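Local coordinates for protein putative acetamidase/formamidase (Yersinia enterocolitica subsp. palearctica serotype O:3, PDB 5UBU) that probably hydrolyses carbon-nitrogen bonds other than peptide bonds in linear amides and, in this crystal, holds a pair of sodium ions, at residues B[27-31]-B[56-61]; B[40-46]-B[214-218]; B[193-197]-B[220-225]; B[204-210]-B[253-259]; B[281-285]-B[299-303]. All blocks are in the same frame, centred on the assembly; numbering follows the deposited sequence.

Contact 1: residues B[27-31]-B[56-61]; sequences HLTEE and VIVDTR
Glu30 and Arg61 meet just past the end of a short parallel pairing, in which His27 stands beside Ile57 and Leu28 beside Val58. Two backbone bonds join the strands: Leu28 N gives to Ile57 O, and Asp59 N gives to Leu28 O at 3.2 Å, nearly straight at 175°. The Glu30 side chain leaves the first turn of the helix. Its CB lies 4.2 Å from Arg61 NH1, and CG is about as near to NE of the same arginine. CD reaches the edge of the guanidinium, and OE2 closes the salt bridge, accepting from Arg61 NE at 2.7 Å with a weaker bond from NH1. OE2 is approached on its anti side, close to the guanidinium plane, while the two flat groups stand at right angles. OE1 turns the other way, to a water that also gives to Asp59 OD2 and accepts from Glu30 N at 2.7 Å. A second water bridges Leu28 O and Asp59 O. Thr29 is the N-cap: OG1, at chi1 61°, bonds Met32 N, leaving CG2 3.7 Å from Asp59 OD2. On the face of Leu28 and Val58, Leu28 CB touches Val56 CG1 at 4.0 Å; on the other, the His27 ring, in the modelled conformer, lies obliquely beside Ile57 CD1. Strand 25-28 is outermost in its sheet within this chain, and Arg61 has a second carboxylate partner in Glu65. The arginine charge probably offsets Glu30, while water rather than direct contact links the carboxylates of Glu30 and Asp59.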
# COMPACT_ATOMS: atom_id res chain seq x y z
N HIS B 27 17.39 2.75 40.04
CA HIS B 27 17.61 4.04 39.38
C HIS B 27 18.50 3.77 38.17
O HIS B 27 19.71 3.62 38.32
CB HIS B 27 18.30 5.02 40.34
CG HIS B 27 17.61 5.17 41.68
ND1 HIS B 27 16.64 6.11 41.92
CD2 HIS B 27 17.74 4.46 42.83
CE1 HIS B 27 16.20 5.98 43.16
NE2 HIS B 27 16.85 4.99 43.73
N LEU B 28 17.91 3.67 36.98
CA LEU B 28 18.67 3.42 35.75
C LEU B 28 19.21 4.74 35.21
O LEU B 28 18.66 5.32 34.27
CB LEU B 28 17.83 2.65 34.71
CG LEU B 28 18.48 2.32 33.36
CD1 LEU B 28 19.87 1.71 33.51
CD2 LEU B 28 17.59 1.39 32.56
N THR B 29 20.29 5.21 35.82
CA THR B 29 20.94 6.44 35.43
C THR B 29 21.81 6.20 34.19
O THR B 29 21.97 5.07 33.74
CB THR B 29 21.88 6.95 36.55
OG1 THR B 29 22.90 5.98 36.81
CG2 THR B 29 21.11 7.20 37.84
N GLU B 30 22.36 7.28 33.64
CA GLU B 30 23.25 7.18 32.49
C GLU B 30 24.53 6.42 32.84
O GLU B 30 25.11 5.74 32.00
CB GLU B 30 23.59 8.58 31.97
CG GLU B 30 22.41 9.31 31.36
CD GLU B 30 22.74 10.75 31.03
OE1 GLU B 30 23.08 11.48 31.98
OE2 GLU B 30 22.64 11.16 29.85
N GLU B 31 24.96 6.53 34.10
CA GLU B 31 26.18 5.87 34.59
C GLU B 31 25.94 4.35 34.65
O GLU B 31 26.85 3.57 34.41
CB GLU B 31 26.59 6.46 35.95
CG GLU B 31 28.08 6.44 36.31
CD GLU B 31 28.62 5.13 36.86
OE1 GLU B 31 29.85 5.09 37.12
OE2 GLU B 31 27.85 4.15 37.06
N VAL B 56 11.33 0.97 38.25
CA VAL B 56 12.57 1.44 37.65
C VAL B 56 12.39 2.91 37.27
O VAL B 56 11.42 3.27 36.62
CB VAL B 56 12.96 0.64 36.39
CG1 VAL B 56 14.29 1.13 35.82
CG2 VAL B 56 13.06 -0.84 36.71
N ILE B 57 13.33 3.74 37.70
CA ILE B 57 13.33 5.16 37.40
C ILE B 57 14.39 5.33 36.31
O ILE B 57 15.59 5.28 36.59
CB ILE B 57 13.70 6.01 38.64
CG1 ILE B 57 12.72 5.71 39.79
CG2 ILE B 57 13.71 7.50 38.27
CD1 ILE B 57 13.03 6.45 41.08
N VAL B 58 13.93 5.52 35.08
CA VAL B 58 14.83 5.64 33.93
C VAL B 58 15.14 7.08 33.51
O VAL B 58 14.23 7.87 33.30
CB VAL B 58 14.22 4.95 32.69
CG1 VAL B 58 15.24 4.93 31.55
CG2 VAL B 58 13.80 3.53 33.02
N ASP B 59 16.43 7.40 33.39
CA ASP B 59 16.90 8.71 32.93
C ASP B 59 17.12 8.57 31.42
O ASP B 59 18.23 8.31 30.97
CB ASP B 59 18.20 9.12 33.62
CG ASP B 59 18.02 9.42 35.12
OD1 ASP B 59 16.86 9.59 35.57
OD2 ASP B 59 19.04 9.53 35.83
N THR B 60 16.06 8.75 30.64
CA THR B 60 16.14 8.61 29.18
C THR B 60 16.80 9.79 28.48
O THR B 60 16.85 10.89 29.01
CB THR B 60 14.74 8.45 28.54
OG1 THR B 60 14.00 9.66 28.68
CG2 THR B 60 13.97 7.30 29.15
N ARG B 61 17.32 9.52 27.29
CA ARG B 61 17.93 10.53 26.44
C ARG B 61 16.97 10.79 25.27
O ARG B 61 16.18 9.92 24.91
CB ARG B 61 19.30 10.07 25.92
CG ARG B 61 20.37 10.11 26.99
CD ARG B 61 21.73 9.72 26.42
NE ARG B 61 22.79 9.89 27.42
CZ ARG B 61 24.07 9.57 27.25
NH1 ARG B 61 24.94 9.77 28.23
NH2 ARG B 61 24.49 9.04 26.10
O HOH W 1 19.95 6.19 31.71
O HOH W 2 22.06 9.84 34.58

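Contact 2: residues B[40-46]-B[214-218]; sequences IGPYSTP and GRLFI
Arg215 swings its CG away from its carbonyl carbon (chi1 -74°) and runs extended as far as NE, carrying the guanidinium off strand 214-222 into the loop of residues 41-46; a turn of -94° at chi4 then sets the flat group across the chain. Phe217, two residues on, shares the same first torsion and aims its ring at Ile40. The guanidinium takes Ser44 O end-on, NH1 and NH2 both giving to this one oxygen at 2.9 Å. NH2 arrives nearly along the C=O axis, whereas NH1 comes in at a sharper angle. NH1 also makes a weak bond to Gly41 O. Pro42 O sits over one face of the group, 3.1 Å above its plane, and is not hydrogen-bonded. Next to the arginine, Ile40 CG1 lies over the Phe217 ring in a CH-pi contact, 4.3 Å from its centroid, and Ile40 CG2 touches Phe217 CD1 at 3.4 Å. Gly41 O and Ser44 OG come to the ring's edge near CZ. Tyr43 turns away and stacks on Tyr43 of the second subunit, with its hydroxyl on Ile179 O. Residues 41-46 thus form an irregular loop clasped, through main-chain carbonyls bonded to an arginine, to strand 214-222 of the mixed sheet that also holds strands 87-93 and 169-175.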
# COMPACT_ATOMS: atom_id res chain seq x y z
N ILE B 40 17.75 -3.40 19.05
CA ILE B 40 17.06 -4.14 20.11
C ILE B 40 17.06 -5.64 19.83
O ILE B 40 16.39 -6.11 18.92
CB ILE B 40 15.63 -3.59 20.23
CG1 ILE B 40 15.71 -2.12 20.67
CG2 ILE B 40 14.80 -4.42 21.20
CD1 ILE B 40 14.43 -1.33 20.49
N GLY B 41 17.83 -6.37 20.63
CA GLY B 41 17.96 -7.82 20.47
C GLY B 41 18.58 -8.50 21.68
O GLY B 41 18.72 -7.90 22.75
N PRO B 42 18.95 -9.78 21.52
CA PRO B 42 19.53 -10.58 22.60
C PRO B 42 21.06 -10.53 22.74
O PRO B 42 21.60 -11.26 23.56
CB PRO B 42 19.11 -12.00 22.18
CG PRO B 42 19.18 -11.97 20.69
CD PRO B 42 18.72 -10.58 20.30
N TYR B 43 21.74 -9.67 22.00
CA TYR B 43 23.20 -9.61 22.04
C TYR B 43 23.80 -8.51 22.93
O TYR B 43 24.99 -8.53 23.21
CB TYR B 43 23.71 -9.48 20.60
CG TYR B 43 23.06 -10.49 19.68
CD1 TYR B 43 23.46 -11.81 19.68
CD2 TYR B 43 22.03 -10.11 18.83
CE1 TYR B 43 22.87 -12.75 18.83
CE2 TYR B 43 21.42 -11.04 17.98
CZ TYR B 43 21.85 -12.35 17.99
OH TYR B 43 21.27 -13.29 17.16
N SER B 44 22.97 -7.57 23.38
CA SER B 44 23.42 -6.48 24.23
C SER B 44 23.69 -7.02 25.64
O SER B 44 22.98 -7.92 26.11
CB SER B 44 22.32 -5.42 24.39
OG SER B 44 21.43 -5.34 23.28
N THR B 45 24.67 -6.46 26.33
CA THR B 45 24.97 -6.87 27.71
C THR B 45 23.89 -6.27 28.63
O THR B 45 23.58 -5.08 28.52
CB THR B 45 26.34 -6.36 28.18
OG1 THR B 45 27.37 -6.83 27.31
CG2 THR B 45 26.63 -6.83 29.60
N PRO B 46 23.30 -7.08 29.53
CA PRO B 46 22.27 -6.54 30.43
C PRO B 46 22.81 -5.44 31.33
O PRO B 46 23.95 -5.54 31.79
CB PRO B 46 21.85 -7.75 31.26
CG PRO B 46 22.17 -8.92 30.41
CD PRO B 46 23.40 -8.55 29.64
N GLY B 214 13.32 -11.62 29.14
CA GLY B 214 12.52 -10.55 28.56
C GLY B 214 13.33 -9.56 27.74
O GLY B 214 13.09 -9.40 26.53
N ARG B 215 14.29 -8.90 28.39
CA ARG B 215 15.15 -7.90 27.74
C ARG B 215 14.33 -6.67 27.35
O ARG B 215 14.09 -6.42 26.17
CB ARG B 215 15.93 -8.48 26.55
CG ARG B 215 17.07 -9.37 26.99
CD ARG B 215 17.73 -10.06 25.81
NE ARG B 215 19.06 -10.50 26.23
CZ ARG B 215 20.19 -9.80 26.05
NH1 ARG B 215 20.21 -8.62 25.41
NH2 ARG B 215 21.34 -10.29 26.50
N LEU B 216 13.89 -5.93 28.36
CA LEU B 216 13.08 -4.73 28.16
C LEU B 216 13.94 -3.52 27.80
O LEU B 216 14.94 -3.24 28.45
CB LEU B 216 12.29 -4.41 29.43
CG LEU B 216 11.40 -3.15 29.44
CD1 LEU B 216 10.32 -3.22 28.38
CD2 LEU B 216 10.80 -2.99 30.84
N PHE B 217 13.52 -2.81 26.75
CA PHE B 217 14.19 -1.60 26.29
C PHE B 217 13.19 -0.46 26.32
O PHE B 217 12.00 -0.65 26.03
CB PHE B 217 14.70 -1.76 24.86
CG PHE B 217 15.79 -2.77 24.70
CD1 PHE B 217 15.51 -4.10 24.50
CD2 PHE B 217 17.13 -2.36 24.70
CE1 PHE B 217 16.53 -5.03 24.32
CE2 PHE B 217 18.15 -3.27 24.53
CZ PHE B 217 17.86 -4.61 24.33
N ILE B 218 13.66 0.73 26.66
CA ILE B 218 12.79 1.91 26.73
C ILE B 218 13.55 3.15 26.25
O ILE B 218 14.78 3.19 26.29
CB ILE B 218 12.22 2.10 28.16
CG1 ILE B 218 11.15 3.18 28.20
CG2 ILE B 218 13.33 2.38 29.17
CD1 ILE B 218 10.46 3.31 29.55

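Contact 3: residues B[193-197]-B[220-225]; sequences NMDVP and DAHACQ. With NA (sodium ion), chain H; NA (sodium ion), chain G.
Asp195 and Asp220 both take left-handed backbone angles, and the segments lie 8.2 Å apart between the CA atoms of Asn193 and Asp220 at the metal end, closing to 6.1 Å between those of Pro197 and Gln225. Between them is a two-metal site that holds two sodium ions, with the Asp220 carboxylate shared by both. The first ion, in chain H, is bound by Asn193 OD1 at 2.2 Å, by both Asp195 oxygens and by Asp220 OD2 at 2.2 Å, with a water as a further ligand. Asp220 OD2 also reaches the second ion, in chain G, but at the longer 2.9 Å. Asp220 OD1 binds that ion more closely, and His222 NE2 joins it at 2.3 Å; Glu236 belongs to the same site. With CG opposite the backbone N (chi1 -175°), the Asp220 carboxylate is carried toward the loop, and its two oxygens span the ions. The side chains of Asp195 and His222 cross at about a right angle, and Asp195 OD1 meets the edge of the imidazole, 3.3 Å from His222 CE1. The Asn193 amide is also held by ND2 giving to Leu185 O. Further along, the extended Gln225 side chain crosses Pro197 and holds the loop's main chain, while its OE1 accepts from His169 NE2. The site is buried, near the centre of the chain. Gln225 NE2 approaches Asp195 O at 2.8 Å from above the carbonyl plane, 47° out of it and so not on a lone pair, with a fairly straight N-H...O angle of 154°.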
# COMPACT_ATOMS: atom_id res chain seq x y z
N ASN B 193 9.66 1.19 18.12
CA ASN B 193 9.34 2.59 17.86
C ASN B 193 7.91 2.73 17.34
O ASN B 193 7.68 3.03 16.16
CB ASN B 193 10.36 3.16 16.86
CG ASN B 193 10.27 4.67 16.72
OD1 ASN B 193 9.82 5.36 17.63
ND2 ASN B 193 10.75 5.18 15.59
N MSE B 194 6.96 2.51 18.23
CA MSE B 194 5.53 2.55 17.89
C MSE B 194 4.98 3.95 17.80
O MSE B 194 4.07 4.20 17.01
CB MSE B 194 4.75 1.80 18.96
CG MSE B 194 5.13 0.33 19.02
SE MSE B 194 4.26 -0.55 20.54
CE MSE B 194 5.23 0.29 22.03
N ASP B 195 5.49 4.86 18.62
CA ASP B 195 5.02 6.24 18.65
C ASP B 195 3.49 6.31 18.76
O ASP B 195 2.82 6.93 17.95
CB ASP B 195 5.52 7.01 17.42
CG ASP B 195 7.04 7.14 17.37
OD1 ASP B 195 7.72 7.07 18.42
OD2 ASP B 195 7.56 7.35 16.25
N VAL B 196 2.95 5.63 19.77
CA VAL B 196 1.51 5.62 20.04
C VAL B 196 1.32 6.54 21.25
O VAL B 196 1.77 6.20 22.35
CB VAL B 196 1.00 4.19 20.35
CG1 VAL B 196 -0.45 4.23 20.82
CG2 VAL B 196 1.13 3.31 19.12
N PRO B 197 0.66 7.70 21.06
CA PRO B 197 0.45 8.69 22.14
C PRO B 197 -0.14 8.17 23.44
O PRO B 197 0.09 8.77 24.49
CB PRO B 197 -0.54 9.68 21.52
CG PRO B 197 -0.32 9.57 20.06
CD PRO B 197 0.08 8.15 19.79
N ASP B 220 13.09 7.29 23.86
CA ASP B 220 12.35 8.21 22.98
C ASP B 220 11.08 8.77 23.63
O ASP B 220 9.96 8.51 23.20
CB ASP B 220 12.05 7.49 21.65
CG ASP B 220 11.38 8.39 20.61
OD1 ASP B 220 11.60 9.63 20.57
OD2 ASP B 220 10.65 7.82 19.79
N ALA B 221 11.27 9.55 24.69
CA ALA B 221 10.15 10.17 25.37
C ALA B 221 9.64 11.36 24.53
O ALA B 221 10.44 12.07 23.91
CB ALA B 221 10.58 10.65 26.75
N HIS B 222 8.32 11.53 24.49
CA HIS B 222 7.70 12.64 23.76
C HIS B 222 6.89 13.48 24.73
O HIS B 222 6.16 12.94 25.55
CB HIS B 222 6.74 12.19 22.66
CG HIS B 222 7.37 11.43 21.55
ND1 HIS B 222 6.72 10.43 20.88
CD2 HIS B 222 8.62 11.49 21.03
CE1 HIS B 222 7.51 9.93 19.95
NE2 HIS B 222 8.68 10.55 20.02
N ALA B 223 7.01 14.80 24.63
CA ALA B 223 6.24 15.71 25.49
C ALA B 223 4.80 15.80 25.01
O ALA B 223 3.91 16.18 25.76
CB ALA B 223 6.88 17.09 25.52
N CYS B 224 4.60 15.46 23.74
CA CYS B 224 3.28 15.46 23.09
C CYS B 224 3.47 14.86 21.71
O CYS B 224 4.60 14.74 21.26
CB CYS B 224 2.74 16.89 22.98
SG CYS B 224 3.91 18.06 22.22
N GLN B 225 2.38 14.47 21.05
CA GLN B 225 2.45 13.92 19.69
C GLN B 225 1.09 13.84 19.02
O GLN B 225 0.11 13.44 19.64
CB GLN B 225 3.07 12.52 19.66
CG GLN B 225 3.20 11.91 18.26
CD GLN B 225 3.58 10.45 18.27
OE1 GLN B 225 4.55 10.05 18.91
NE2 GLN B 225 2.82 9.65 17.54
NA NA H . 9.81 7.60 17.74
NA NA G . 10.62 10.51 18.74
O HOH W 3 9.97 8.59 15.01

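Contact 4: residues B[204-210]-B[253-259]; sequences ITYLPVR and LSWPRME
Tyr206 and Arg257 form one of two hydrogen-bonded pairs here, with Tyr206 N giving to Arg257 O and Arg257 N giving to Tyr206 O at 3.0 Å. The other, Ile204 with Glu259, is bonded in both directions, Ile204 N reaching Glu259 O at 2.9 Å. Between them Thr205 faces Met258 (selenomethionine) in the non-hydrogen-bonded register, Thr205 OG1 lying 4.0 Å from Met258 CB. On the face that carries Tyr206, the phenol hydroxyl gives to Glu259 OE1 at the ring edge; the modelled distance is doubtfully short. Tyr206 CB packs on Leu253 CD1 at 4.2 Å. Strands 203-208 and 257-260 are antiparallel neighbours in the nine-strand mixed sheet, the local axes of 204-208 and 257-259 running at 160°, with 101-111 on the far side of 203-208. Before Arg257 the second segment is loop, and prolines do the packing: Leu207 CD2 meets Pro256 CB at 3.9 Å, and Pro208 CB meets Leu253 CB at 4.0 Å. Arg210, extended from CG to NE, sends NH1 back to Ser254 O in a weak bond of 3.1 Å; its NH2 bonds to Asn189 O. In the next shell, Trp251 meets the Tyr206 ring edge-to-face and Lys327 pairs with Glu259 OE2. Arg257 leads away from the other strand to a salt bridge with Asp283, while Trp287 offers it a cation-pi face.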
# COMPACT_ATOMS: atom_id res chain seq x y z
N ILE B 204 -0.68 0.61 30.76
CA ILE B 204 0.03 -0.63 31.01
C ILE B 204 0.22 -1.25 29.64
O ILE B 204 -0.77 -1.53 28.97
CB ILE B 204 -0.77 -1.62 31.89
CG1 ILE B 204 -1.19 -0.96 33.20
CG2 ILE B 204 0.07 -2.87 32.16
CD1 ILE B 204 -2.10 -1.83 34.07
N THR B 205 1.46 -1.45 29.22
CA THR B 205 1.73 -2.06 27.91
C THR B 205 2.17 -3.52 28.13
O THR B 205 3.01 -3.80 28.99
CB THR B 205 2.82 -1.29 27.14
OG1 THR B 205 2.40 0.06 26.94
CG2 THR B 205 3.06 -1.91 25.77
N TYR B 206 1.57 -4.43 27.35
CA TYR B 206 1.87 -5.86 27.42
C TYR B 206 2.71 -6.26 26.22
O TYR B 206 2.28 -6.08 25.09
CB TYR B 206 0.58 -6.67 27.48
CG TYR B 206 -0.29 -6.28 28.66
CD1 TYR B 206 0.07 -6.65 29.95
CD2 TYR B 206 -1.47 -5.58 28.49
CE1 TYR B 206 -0.71 -6.30 31.05
CE2 TYR B 206 -2.26 -5.23 29.58
CZ TYR B 206 -1.87 -5.60 30.86
OH TYR B 206 -2.64 -5.27 31.95
N LEU B 207 3.91 -6.78 26.47
CA LEU B 207 4.85 -7.17 25.41
C LEU B 207 5.18 -8.67 25.46
O LEU B 207 5.51 -9.19 26.53
CB LEU B 207 6.15 -6.37 25.58
CG LEU B 207 6.01 -4.85 25.46
CD1 LEU B 207 7.27 -4.13 25.92
CD2 LEU B 207 5.66 -4.45 24.03
N PRO B 208 5.14 -9.36 24.31
CA PRO B 208 5.39 -10.79 24.31
C PRO B 208 6.87 -11.16 24.42
O PRO B 208 7.67 -10.74 23.59
CB PRO B 208 4.84 -11.25 22.96
CG PRO B 208 4.70 -10.03 22.12
CD PRO B 208 5.10 -8.84 22.93
N VAL B 209 7.19 -11.96 25.43
CA VAL B 209 8.55 -12.40 25.65
C VAL B 209 8.93 -13.49 24.66
O VAL B 209 8.16 -14.42 24.42
CB VAL B 209 8.74 -12.96 27.08
CG1 VAL B 209 10.17 -13.44 27.30
CG2 VAL B 209 8.39 -11.90 28.12
N ARG B 210 10.11 -13.34 24.06
CA ARG B 210 10.64 -14.32 23.11
C ARG B 210 12.11 -14.66 23.42
O ARG B 210 12.67 -15.58 22.82
CB ARG B 210 10.50 -13.83 21.67
CG ARG B 210 9.06 -13.64 21.24
CD ARG B 210 8.97 -13.24 19.77
NE ARG B 210 7.60 -13.01 19.33
CZ ARG B 210 6.94 -11.84 19.41
NH1 ARG B 210 5.69 -11.76 18.97
NH2 ARG B 210 7.51 -10.76 19.93
N LEU B 253 0.94 -14.09 23.10
CA LEU B 253 0.57 -12.89 22.34
C LEU B 253 1.42 -12.85 21.10
O LEU B 253 2.58 -13.25 21.13
CB LEU B 253 0.85 -11.59 23.10
CG LEU B 253 0.23 -11.30 24.46
CD1 LEU B 253 0.50 -9.82 24.77
CD2 LEU B 253 -1.27 -11.60 24.46
N SER B 254 0.85 -12.36 20.01
CA SER B 254 1.58 -12.23 18.76
C SER B 254 2.01 -10.78 18.57
O SER B 254 3.00 -10.52 17.90
CB SER B 254 0.75 -12.70 17.58
OG SER B 254 0.50 -14.09 17.69
N TRP B 255 1.25 -9.86 19.17
CA TRP B 255 1.52 -8.43 19.05
C TRP B 255 1.37 -7.72 20.38
O TRP B 255 0.77 -8.26 21.30
CB TRP B 255 0.56 -7.80 18.04
CG TRP B 255 0.76 -8.31 16.69
CD1 TRP B 255 0.16 -9.39 16.12
CD2 TRP B 255 1.67 -7.80 15.73
NE1 TRP B 255 0.62 -9.57 14.85
CE2 TRP B 255 1.56 -8.61 14.58
CE3 TRP B 255 2.57 -6.73 15.71
CZ2 TRP B 255 2.31 -8.38 13.43
CZ3 TRP B 255 3.32 -6.50 14.57
CH2 TRP B 255 3.19 -7.33 13.44
N PRO B 256 1.93 -6.51 20.50
CA PRO B 256 1.79 -5.77 21.75
C PRO B 256 0.35 -5.35 22.01
O PRO B 256 -0.40 -5.11 21.07
CB PRO B 256 2.63 -4.50 21.52
CG PRO B 256 3.59 -4.85 20.44
CD PRO B 256 2.90 -5.86 19.58
N ARG B 257 -0.01 -5.27 23.28
CA ARG B 257 -1.34 -4.83 23.70
C ARG B 257 -1.16 -3.84 24.82
O ARG B 257 -0.12 -3.83 25.47
CB ARG B 257 -2.17 -6.00 24.18
CG ARG B 257 -2.53 -6.97 23.08
CD ARG B 257 -3.17 -8.23 23.65
NE ARG B 257 -3.59 -9.12 22.56
CZ ARG B 257 -4.14 -10.32 22.73
NH1 ARG B 257 -4.34 -10.82 23.95
NH2 ARG B 257 -4.48 -11.03 21.67
N MSE B 258 -2.15 -2.99 25.03
CA MSE B 258 -2.07 -2.04 26.13
C MSE B 258 -3.43 -1.91 26.75
O MSE B 258 -4.43 -2.37 26.22
CB MSE B 258 -1.35 -0.73 25.75
CG MSE B 258 -2.21 0.33 25.07
SE MSE B 258 -3.10 1.53 26.37
CE MSE B 258 -4.17 2.52 25.04
N GLU B 259 -3.44 -1.26 27.90
CA GLU B 259 -4.64 -1.10 28.68
C GLU B 259 -4.53 0.17 29.49
O GLU B 259 -3.45 0.52 29.94
CB GLU B 259 -4.73 -2.30 29.61
CG GLU B 259 -5.91 -2.34 30.56
CD GLU B 259 -5.89 -3.54 31.51
OE1 GLU B 259 -4.86 -4.25 31.62
OE2 GLU B 259 -6.92 -3.77 32.17

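Contact 5: residues B[281-285]-B[299-303]; sequences YRDLI and AYMLL
Ala299 O accepts from Leu303 N at 2.9 Å, closing a helical turn whose two ends, Ala299 and Leu303, both touch Ile285 of the partner helix; there Ile285 N bonds to Tyr281 O at 3.0 Å in the same way. Across the contact no hydrogen bond forms, and the side chains meet through carbon alone. Leu303 and Ile285 carry most of it. With CG opposite its carbonyl carbon (chi1 -73°), Leu303 points CD1 between three residues within about one turn on one side of the other helix: it lies 3.6 Å from Ile285 CG1, 3.9 Å from Leu284 CD2, and 4.0 Å from Tyr281 CD1, at the edge of the ring. Leu303 and Ile285 slide past each other in opposite directions. Helices 273-291 and 296-306 follow each other in the chain, joined by a short loop, and their local axes cross at 126°, 10.3 Å apart. They pack against the mixed sheet, where Leu303 touches Leu325 and both Tyr281 and Leu284 touch Ala323. Ile285 fills the other half of the interface: its CD1 lies obliquely to the Tyr300 ring, 3.6 Å from Tyr300 CD1, and its CG2 is 4.2 Å from Ala299 CB. The tyrosine hydroxyls turn outward to the assembly, Tyr281 OH bonding to Asp227 O of the third subunit and Tyr300 OH to Leu129 N of that subunit. Arg282, whose CB points away from the other helix, forms a salt bridge with Asp133 of the second subunit.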
# COMPACT_ATOMS: atom_id res chain seq x y z
N TYR B 281 -6.84 -4.81 14.41
CA TYR B 281 -8.21 -5.27 14.56
C TYR B 281 -8.34 -6.77 14.72
O TYR B 281 -9.10 -7.23 15.56
CB TYR B 281 -9.15 -4.77 13.46
CG TYR B 281 -9.88 -3.49 13.79
CD1 TYR B 281 -10.76 -3.45 14.87
CD2 TYR B 281 -9.79 -2.37 12.98
CE1 TYR B 281 -11.47 -2.31 15.19
CE2 TYR B 281 -10.51 -1.22 13.27
CZ TYR B 281 -11.36 -1.20 14.39
OH TYR B 281 -12.07 -0.07 14.70
N ARG B 282 -7.59 -7.54 13.94
CA ARG B 282 -7.69 -9.00 14.04
C ARG B 282 -7.21 -9.48 15.41
O ARG B 282 -7.80 -10.39 16.01
CB ARG B 282 -6.92 -9.71 12.94
CG ARG B 282 -7.35 -11.17 12.85
CD ARG B 282 -6.65 -11.96 11.80
NE ARG B 282 -5.27 -12.26 12.14
CZ ARG B 282 -4.46 -13.04 11.42
NH1 ARG B 282 -3.21 -13.22 11.82
NH2 ARG B 282 -4.89 -13.61 10.30
N ASP B 283 -6.13 -8.87 15.90
CA ASP B 283 -5.59 -9.24 17.20
C ASP B 283 -6.60 -8.93 18.29
O ASP B 283 -6.76 -9.71 19.23
CB ASP B 283 -4.30 -8.50 17.53
CG ASP B 283 -3.67 -8.99 18.82
OD1 ASP B 283 -3.21 -10.14 18.84
OD2 ASP B 283 -3.61 -8.21 19.81
N LEU B 284 -7.28 -7.78 18.16
CA LEU B 284 -8.29 -7.38 19.13
C LEU B 284 -9.41 -8.42 19.16
O LEU B 284 -9.84 -8.86 20.23
CB LEU B 284 -8.84 -5.99 18.81
CG LEU B 284 -9.88 -5.41 19.77
CD1 LEU B 284 -9.36 -5.39 21.19
CD2 LEU B 284 -10.26 -4.01 19.33
N ILE B 285 -9.86 -8.83 17.97
CA ILE B 285 -10.92 -9.85 17.85
C ILE B 285 -10.49 -11.15 18.51
O ILE B 285 -11.28 -11.77 19.22
CB ILE B 285 -11.31 -10.08 16.37
CG1 ILE B 285 -12.01 -8.83 15.83
CG2 ILE B 285 -12.27 -11.26 16.24
CD1 ILE B 285 -12.27 -8.86 14.34
N ALA B 299 -17.99 -10.46 17.45
CA ALA B 299 -16.94 -9.48 17.80
C ALA B 299 -16.56 -8.64 16.60
O ALA B 299 -16.41 -7.42 16.71
CB ALA B 299 -15.71 -10.19 18.34
N TYR B 300 -16.40 -9.30 15.45
CA TYR B 300 -16.04 -8.66 14.19
C TYR B 300 -17.10 -7.63 13.77
O TYR B 300 -16.77 -6.48 13.47
CB TYR B 300 -15.86 -9.75 13.13
CG TYR B 300 -15.51 -9.33 11.71
CD1 TYR B 300 -14.45 -8.47 11.45
CD2 TYR B 300 -16.15 -9.92 10.64
CE1 TYR B 300 -14.11 -8.13 10.14
CE2 TYR B 300 -15.82 -9.59 9.33
CZ TYR B 300 -14.79 -8.71 9.09
OH TYR B 300 -14.46 -8.40 7.79
N MSE B 301 -18.36 -8.05 13.80
CA MSE B 301 -19.46 -7.17 13.41
C MSE B 301 -19.69 -6.11 14.45
O MSE B 301 -20.11 -5.01 14.11
CB MSE B 301 -20.72 -7.98 13.17
CG MSE B 301 -20.55 -8.88 11.96
SE MSE B 301 -22.16 -9.98 11.68
CE MSE B 301 -23.48 -8.68 11.04
N LEU B 302 -19.43 -6.41 15.72
CA LEU B 302 -19.62 -5.42 16.79
C LEU B 302 -18.58 -4.31 16.68
O LEU B 302 -18.90 -3.13 16.86
CB LEU B 302 -19.56 -6.06 18.19
CG LEU B 302 -19.78 -5.10 19.36
CD1 LEU B 302 -21.19 -4.54 19.33
CD2 LEU B 302 -19.53 -5.78 20.69
N LEU B 303 -17.32 -4.68 16.40
CA LEU B 303 -16.24 -3.71 16.24
C LEU B 303 -16.46 -2.83 15.03
O LEU B 303 -15.87 -1.76 14.93
CB LEU B 303 -14.87 -4.38 16.15
CG LEU B 303 -14.35 -4.95 17.45
CD1 LEU B 303 -13.06 -5.72 17.21
CD2 LEU B 303 -14.13 -3.84 18.47

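Contacts 1 and 4 lie on the same mixed sheet, 23 Å apart between centres, with contact 1 at its 25-28 edge. Contacts 2 and 3 use successive parts of strand 214-222, so the clasped loop and the sodium site share one strand. The two sheets touch: Val58 of contact 1 packs on Ile218 of contact 2, and Leu207 of contact 4 on Leu216. Along the chain, contacts 2, 3 and 4 interleave and contact 1 crosses contact 2, but closes before contacts 3, 4 and 5 open. Contact 3 lies about 6 Å from the chain's centre; contact 5, joined to contact 4 by a salt bridge, lies about 23 Å out, where its helices meet the second and third subunits.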